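Side-chain contacts in Myo-inositol phosphohydrolase (Mitsuokella multacida, PDB 4WU3), which probably removes phosphate groups from inositol hexakisphosphate as a PTP-like phytase, and binds inositol-(1,3,4,5)-tetrakisphosphate: residues T249-V254 with Q302-F307; D269-Q274 with I279-E284. The protein carries 2 engineered substitutions. All blocks are in the same frame, centred on the assembly; numbering follows the deposited sequence.

Contact 1 of 2, residues T249-V254 with Q302-F307; sequences TTIFMV and QFVQHF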
loop_
_atom_site.group_PDB
_atom_site.type_symbol
_atom_site.label_atom_id
_atom_site.label_comp_id
_atom_site.label_asym_id
_atom_site.label_seq_id
_atom_site.Cartn_x
_atom_site.Cartn_y
_atom_site.Cartn_z
ATOM N N THR A 249 -14.101 10.911 2.625
ATOM C CA THR A 249 -14.856 12.044 3.171
ATOM C C THR A 249 -14.149 12.631 4.395
ATOM O O THR A 249 -14.023 13.845 4.527
ATOM C CB THR A 249 -16.314 11.658 3.501
ATOM O OG1 THR A 249 -17.047 11.466 2.284
ATOM C CG2 THR A 249 -17.005 12.744 4.294
ATOM N N THR A 250 -13.654 11.775 5.273
ATOM C CA THR A 250 -13.009 12.250 6.494
ATOM C C THR A 250 -11.653 12.884 6.217
ATOM O O THR A 250 -11.277 13.852 6.868
ATOM C CB THR A 250 -12.869 11.123 7.523
ATOM O OG1 THR A 250 -14.178 10.662 7.866
ATOM C CG2 THR A 250 -12.164 11.613 8.785
ATOM N N ILE A 251 -10.923 12.346 5.248
ATOM C CA ILE A 251 -9.704 12.984 4.814
ATOM C C ILE A 251 -9.989 14.429 4.449
ATOM O O ILE A 251 -9.239 15.325 4.842
ATOM C CB ILE A 251 -9.086 12.304 3.575
ATOM C CG1 ILE A 251 -8.437 10.975 3.958
ATOM C CG2 ILE A 251 -8.060 13.222 2.939
ATOM C CD1 ILE A 251 -8.113 10.106 2.762
ATOM N N PHE A 252 -11.056 14.668 3.694
ATOM C CA PHE A 252 -11.315 16.022 3.225
ATOM C C PHE A 252 -11.965 16.941 4.249
ATOM O O PHE A 252 -11.802 18.162 4.169
ATOM C CB PHE A 252 -12.091 16.029 1.917
ATOM C CG PHE A 252 -11.216 15.854 0.736
ATOM C CD1 PHE A 252 -10.666 14.625 0.461
ATOM C CD2 PHE A 252 -10.906 16.926 -0.080
ATOM C CE1 PHE A 252 -9.822 14.460 -0.621
ATOM C CE2 PHE A 252 -10.059 16.777 -1.155
ATOM C CZ PHE A 252 -9.519 15.544 -1.421
ATOM N N MET A 253 -12.676 16.364 5.208
ATOM C CA MET A 253 -13.192 17.123 6.347
ATOM C C MET A 253 -12.035 17.594 7.221
ATOM O O MET A 253 -12.046 18.722 7.733
ATOM C CB MET A 253 -14.157 16.272 7.172
ATOM C CG MET A 253 -15.558 16.215 6.589
ATOM S SD MET A 253 -16.379 17.822 6.614
ATOM C CE MET A 253 -16.983 17.847 8.301
ATOM N N VAL A 254 -11.042 16.717 7.377
ATOM C CA VAL A 254 -9.794 17.043 8.073
ATOM C C VAL A 254 -8.989 18.104 7.320
ATOM O O VAL A 254 -8.492 19.045 7.934
ATOM C CB VAL A 254 -8.929 15.788 8.288
ATOM C CG1 VAL A 254 -7.500 16.157 8.657
ATOM C CG2 VAL A 254 -9.543 14.923 9.376
ATOM N N GLN A 302 -0.507 9.605 7.132
ATOM C CA GLN A 302 0.674 10.389 6.864
ATOM C C GLN A 302 0.342 11.543 5.933
ATOM O O GLN A 302 0.918 12.619 6.049
ATOM C CB GLN A 302 1.761 9.500 6.261
ATOM C CG GLN A 302 2.340 8.523 7.266
ATOM C CD GLN A 302 3.410 7.625 6.685
ATOM O OE1 GLN A 302 3.416 7.319 5.500
ATOM N NE2 GLN A 302 4.312 7.184 7.534
ATOM N N PHE A 303 -0.582 11.329 5.002
ATOM C CA PHE A 303 -0.926 12.403 4.099
ATOM C C PHE A 303 -1.496 13.593 4.842
ATOM O O PHE A 303 -1.149 14.722 4.529
ATOM C CB PHE A 303 -1.935 11.998 3.018
ATOM C CG PHE A 303 -2.587 13.181 2.373
ATOM C CD1 PHE A 303 -1.833 14.082 1.639
ATOM C CD2 PHE A 303 -3.936 13.428 2.540
ATOM C CE1 PHE A 303 -2.423 15.198 1.066
ATOM C CE2 PHE A 303 -4.533 14.534 1.967
ATOM C CZ PHE A 303 -3.776 15.422 1.233
ATOM N N VAL A 304 -2.399 13.366 5.791
ATOM C CA VAL A 304 -3.011 14.507 6.478
ATOM C C VAL A 304 -1.994 15.213 7.375
ATOM O O VAL A 304 -2.111 16.400 7.606
ATOM C CB VAL A 304 -4.312 14.165 7.247
ATOM C CG1 VAL A 304 -5.462 14.058 6.272
ATOM C CG2 VAL A 304 -4.171 12.897 8.065
ATOM N N GLN A 305 -0.993 14.479 7.862
ATOM C CA GLN A 305 0.113 15.101 8.595
ATOM C C GLN A 305 0.866 16.050 7.669
ATOM O O GLN A 305 1.194 17.169 8.043
ATOM C CB GLN A 305 1.074 14.046 9.147
ATOM C CG GLN A 305 0.459 13.108 10.177
ATOM C CD GLN A 305 1.426 12.039 10.651
ATOM O OE1 GLN A 305 1.338 10.882 10.255
ATOM N NE2 GLN A 305 2.352 12.427 11.513
ATOM N N HIS A 306 1.142 15.604 6.455
ATOM C CA HIS A 306 1.904 16.431 5.523
ATOM C C HIS A 306 1.100 17.639 5.070
ATOM O O HIS A 306 1.654 18.728 4.936
ATOM C CB HIS A 306 2.350 15.628 4.302
ATOM C CG HIS A 306 3.229 14.466 4.633
ATOM N ND1 HIS A 306 4.292 14.561 5.505
ATOM C CD2 HIS A 306 3.208 13.184 4.201
ATOM C CE1 HIS A 306 4.881 13.382 5.602
ATOM N NE2 HIS A 306 4.243 12.530 4.821
ATOM N N PHE A 307 -0.193 17.446 4.819
ATOM C CA PHE A 307 -1.070 18.566 4.472
ATOM C C PHE A 307 -1.131 19.590 5.610
ATOM O O PHE A 307 -1.102 20.801 5.357
ATOM C CB PHE A 307 -2.483 18.074 4.134
ATOM C CG PHE A 307 -3.398 19.156 3.616
ATOM C CD1 PHE A 307 -3.339 19.559 2.292
ATOM C CD2 PHE A 307 -4.311 19.764 4.450
ATOM C CE1 PHE A 307 -4.180 20.556 1.819
ATOM C CE2 PHE A 307 -5.142 20.762 3.982
ATOM C CZ PHE A 307 -5.082 21.159 2.666
#

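Contact 2 of 2, residues D269-Q274 with I279-E284; sequences DIIQRQ and IVDLSE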
loop_
_atom_site.group_PDB
_atom_site.type_symbol
_atom_site.label_atom_id
_atom_site.label_comp_id
_atom_site.label_asym_id
_atom_site.label_seq_id
_atom_site.Cartn_x
_atom_site.Cartn_y
_atom_site.Cartn_z
ATOM N N ASP A 269 -5.747 17.446 17.594
ATOM C CA ASP A 269 -7.072 17.866 17.993
ATOM C C ASP A 269 -8.004 17.792 16.791
ATOM O O ASP A 269 -9.151 17.343 16.892
ATOM C CB ASP A 269 -7.030 19.278 18.593
ATOM C CG ASP A 269 -6.643 19.278 20.081
ATOM O OD1 ASP A 269 -6.513 18.175 20.684
ATOM O OD2 ASP A 269 -6.468 20.380 20.649
ATOM N N ILE A 270 -7.503 18.203 15.637
ATOM C CA ILE A 270 -8.308 18.149 14.437
ATOM C C ILE A 270 -8.714 16.700 14.124
ATOM O O ILE A 270 -9.890 16.408 13.925
ATOM C CB ILE A 270 -7.567 18.813 13.262
ATOM C CG1 ILE A 270 -7.453 20.324 13.517
ATOM C CG2 ILE A 270 -8.304 18.558 11.964
ATOM C CD1 ILE A 270 -6.785 21.099 12.395
ATOM N N ILE A 271 -7.742 15.795 14.108
ATOM C CA ILE A 271 -8.003 14.376 13.847
ATOM C C ILE A 271 -9.061 13.831 14.810
ATOM O O ILE A 271 -10.020 13.181 14.390
ATOM C CB ILE A 271 -6.710 13.535 13.981
ATOM C CG1 ILE A 271 -5.739 13.871 12.850
ATOM C CG2 ILE A 271 -7.027 12.039 13.976
ATOM C CD1 ILE A 271 -6.257 13.486 11.485
ATOM N N GLN A 272 -8.881 14.102 16.101
ATOM C CA GLN A 272 -9.829 13.648 17.112
ATOM C C GLN A 272 -11.203 14.270 16.917
ATOM O O GLN A 272 -12.205 13.558 16.964
ATOM C CB GLN A 272 -9.333 13.966 18.516
ATOM C CG GLN A 272 -8.320 12.976 19.045
ATOM C CD GLN A 272 -8.807 11.555 18.903
ATOM O OE1 GLN A 272 -9.816 11.175 19.484
ATOM N NE2 GLN A 272 -8.093 10.762 18.107
ATOM N N ARG A 273 -11.281 15.584 16.707
ATOM C CA ARG A 273 -12.613 16.180 16.640
ATOM C C ARG A 273 -13.390 15.738 15.396
ATOM O O ARG A 273 -14.607 15.565 15.456
ATOM C CB ARG A 273 -12.594 17.695 16.831
ATOM C CG ARG A 273 -11.987 18.522 15.721
ATOM C CD ARG A 273 -11.592 19.865 16.307
ATOM N NE ARG A 273 -11.372 20.879 15.293
ATOM C CZ ARG A 273 -11.308 22.182 15.547
ATOM N NH1 ARG A 273 -11.438 22.630 16.791
ATOM N NH2 ARG A 273 -11.113 23.038 14.556
ATOM N N GLN A 274 -12.691 15.493 14.288
ATOM C CA GLN A 274 -13.370 14.984 13.098
ATOM C C GLN A 274 -13.859 13.550 13.292
ATOM O O GLN A 274 -14.788 13.121 12.613
ATOM C CB GLN A 274 -12.490 15.107 11.858
ATOM C CG GLN A 274 -12.236 16.554 11.430
ATOM C CD GLN A 274 -13.496 17.307 11.002
ATOM O OE1 GLN A 274 -14.406 16.736 10.389
ATOM N NE2 GLN A 274 -13.536 18.606 11.298
ATOM N N ILE A 279 -17.206 9.531 11.987
ATOM C CA ILE A 279 -17.220 8.079 12.056
ATOM C C ILE A 279 -15.797 7.500 11.997
ATOM O O ILE A 279 -15.567 6.369 12.426
ATOM C CB ILE A 279 -18.110 7.524 10.911
ATOM C CG1 ILE A 279 -18.156 6.002 10.916
ATOM C CG2 ILE A 279 -17.640 8.036 9.560
ATOM C CD1 ILE A 279 -18.917 5.440 12.097
ATOM N N VAL A 280 -14.840 8.280 11.489
ATOM C CA VAL A 280 -13.472 7.787 11.323
ATOM C C VAL A 280 -12.404 8.633 12.014
ATOM O O VAL A 280 -12.406 9.879 11.945
ATOM C CB VAL A 280 -13.096 7.650 9.829
ATOM C CG1 VAL A 280 -11.652 7.204 9.680
ATOM C CG2 VAL A 280 -14.017 6.660 9.154
ATOM N N ASP A 281 -11.500 7.914 12.680
ATOM C CA ASP A 281 -10.262 8.457 13.239
ATOM C C ASP A 281 -9.085 8.054 12.330
ATOM O O ASP A 281 -8.629 6.912 12.335
ATOM C CB ASP A 281 -10.057 7.915 14.656
ATOM C CG ASP A 281 -8.828 8.488 15.342
ATOM O OD1 ASP A 281 -7.991 9.148 14.677
ATOM O OD2 ASP A 281 -8.706 8.260 16.562
ATOM N N LEU A 282 -8.602 9.006 11.546
ATOM C CA LEU A 282 -7.548 8.734 10.577
ATOM C C LEU A 282 -6.240 8.261 11.207
ATOM O O LEU A 282 -5.411 7.692 10.514
ATOM C CB LEU A 282 -7.288 9.977 9.723
ATOM C CG LEU A 282 -8.467 10.375 8.853
ATOM C CD1 LEU A 282 -8.135 11.628 8.076
ATOM C CD2 LEU A 282 -8.808 9.233 7.924
ATOM N N SER A 283 -6.056 8.472 12.508
ATOM C CA SER A 283 -4.840 8.014 13.181
ATOM C C SER A 283 -4.944 6.564 13.675
ATOM O O SER A 283 -3.975 5.991 14.178
ATOM C CB SER A 283 -4.504 8.933 14.357
ATOM O OG SER A 283 -5.407 8.745 15.426
ATOM N N GLU A 284 -6.120 5.971 13.541
ATOM C CA GLU A 284 -6.313 4.618 14.009
ATOM C C GLU A 284 -5.905 3.613 12.940
ATOM O O GLU A 284 -6.484 3.564 11.852
ATOM C CB GLU A 284 -7.768 4.393 14.419
ATOM C CG GLU A 284 -8.001 3.111 15.195
ATOM C CD GLU A 284 -9.411 3.006 15.750
ATOM O OE1 GLU A 284 -10.019 4.054 16.068
ATOM O OE2 GLU A 284 -9.914 1.869 15.876
HETATM O O HOH W 1 -10.103 11.691 12.021
HETATM O O HOH W 2 -5.302 11.892 16.952
HETATM O O HOH W 3 -15.085 11.175 10.563
#

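Contact 1 of 2, residues T249-V254 with Q302-F307
Val304 and Phe303 of helix 291-313 pack against Ile251 and Val254 of helix 247-261, the helix that follows the P-loop of the protein tyrosine phosphatase fold. The two segments run almost parallel, with a crossing angle of -17°. At 10.6 Å between the segment axes, contact is made by side chains rather than closely packed backbones; no hydrogen bond links the segments.

Val304 can be followed outward. Its CB lies 4.0 Å from Val254 CG1. One branch, CG1, continues into the seam and meets that same methyl, Val254 CG1, at 3.8 Å. It also faces the branch methyl of Ile251, with Val304 CG1 4.3 Å from Ile251 CG2. The other branch, CG2, turns to Ile271 of helix 267-276; the side chain of Val304 also touches Phe267. A short, forked residue suits this place because each methyl serves a different neighbour while CB stays close to the opposite helix.

Phe303 reaches further. With CG swung anti to the backbone N (chi1 162°), its ring presents an edge to Ile251, whose CG2 sits close to the ring plane. The long flat ring carries its CD2-CE2 edge across to that methyl, and also packs on Met255, one turn beyond Ile251, and on Arg216.

All four touching residues are apolar, which suits a buried seam. Within the same segment, Gln302 and His306 instead pack on Asn331 and Lys329 of the second subunit. The ring edge is met at two neighbouring carbons: Ile251 CG2 stands 3.9 Å from Phe303 CE2 and 4.1 Å from Phe303 CD2.

Contact 2 of 2, residues D269-Q274 with I279-E284
An Asx turn at Asp281, overlapping a type I beta turn from Asp281 to Glu284, shapes the loop where it lies against helix 267-276, and Gln272 and Ile271 receive it there. With CG anti to the backbone N (chi1 -177°), Asp281 extends its carboxylate toward Gln272 and Ser283, and the two oxygens divide the work. OD1 takes two bonds from Ser283 on the same face of the carboxylate, from OG at 2.7 Å and from the backbone N at 3.0 Å. OD2 accepts from the helix: Gln272 NE2 approaches at 3.0 Å, bent (146°) and from above the carboxylate plane, 45° out of it. Glutamine suits this spot because its chain, bent at chi2, brings an amide N-H back to the loop. An alanine in place of Asp281 would probably leave the Gln272 amide without this acceptor and Ser283 freer to turn, weakening the turn's hold on the helix.

Beneath these polar groups, Ile271 supplies a greasy side, its CD1 lying 4.1 Å from Leu282 CB. A water ties the two backbones together: it donates to Ile271 O at 2.8 Å and to Val280 O at 2.9 Å, and accepts from Leu282 N at 3.1 Å.

In the fold
Contacts 1 and 2 lie with centres about 10 Å apart, and contact 2 is nested in the chain between the two helices of contact 1. Val254 joins them: its CG2 lies 3.8 Å from both Gln274 CG and Leu282 CD1, while its CG1 serves contact 1. Val304 CG2 is likewise 4.1 Å from Ile271 CD1, so helix 267-276 packs on both helices. Thr250 CG2 also touches Val280 O, at 3.6 Å. The side chains of Val280 and Ile251 are about 8 and 11 Å from bound inositol-(1,3,4,5)-tetrakisphosphate, probably the molecule held by His214, Lys288, Lys289 and Tyr297; the last lies on helix 291-313.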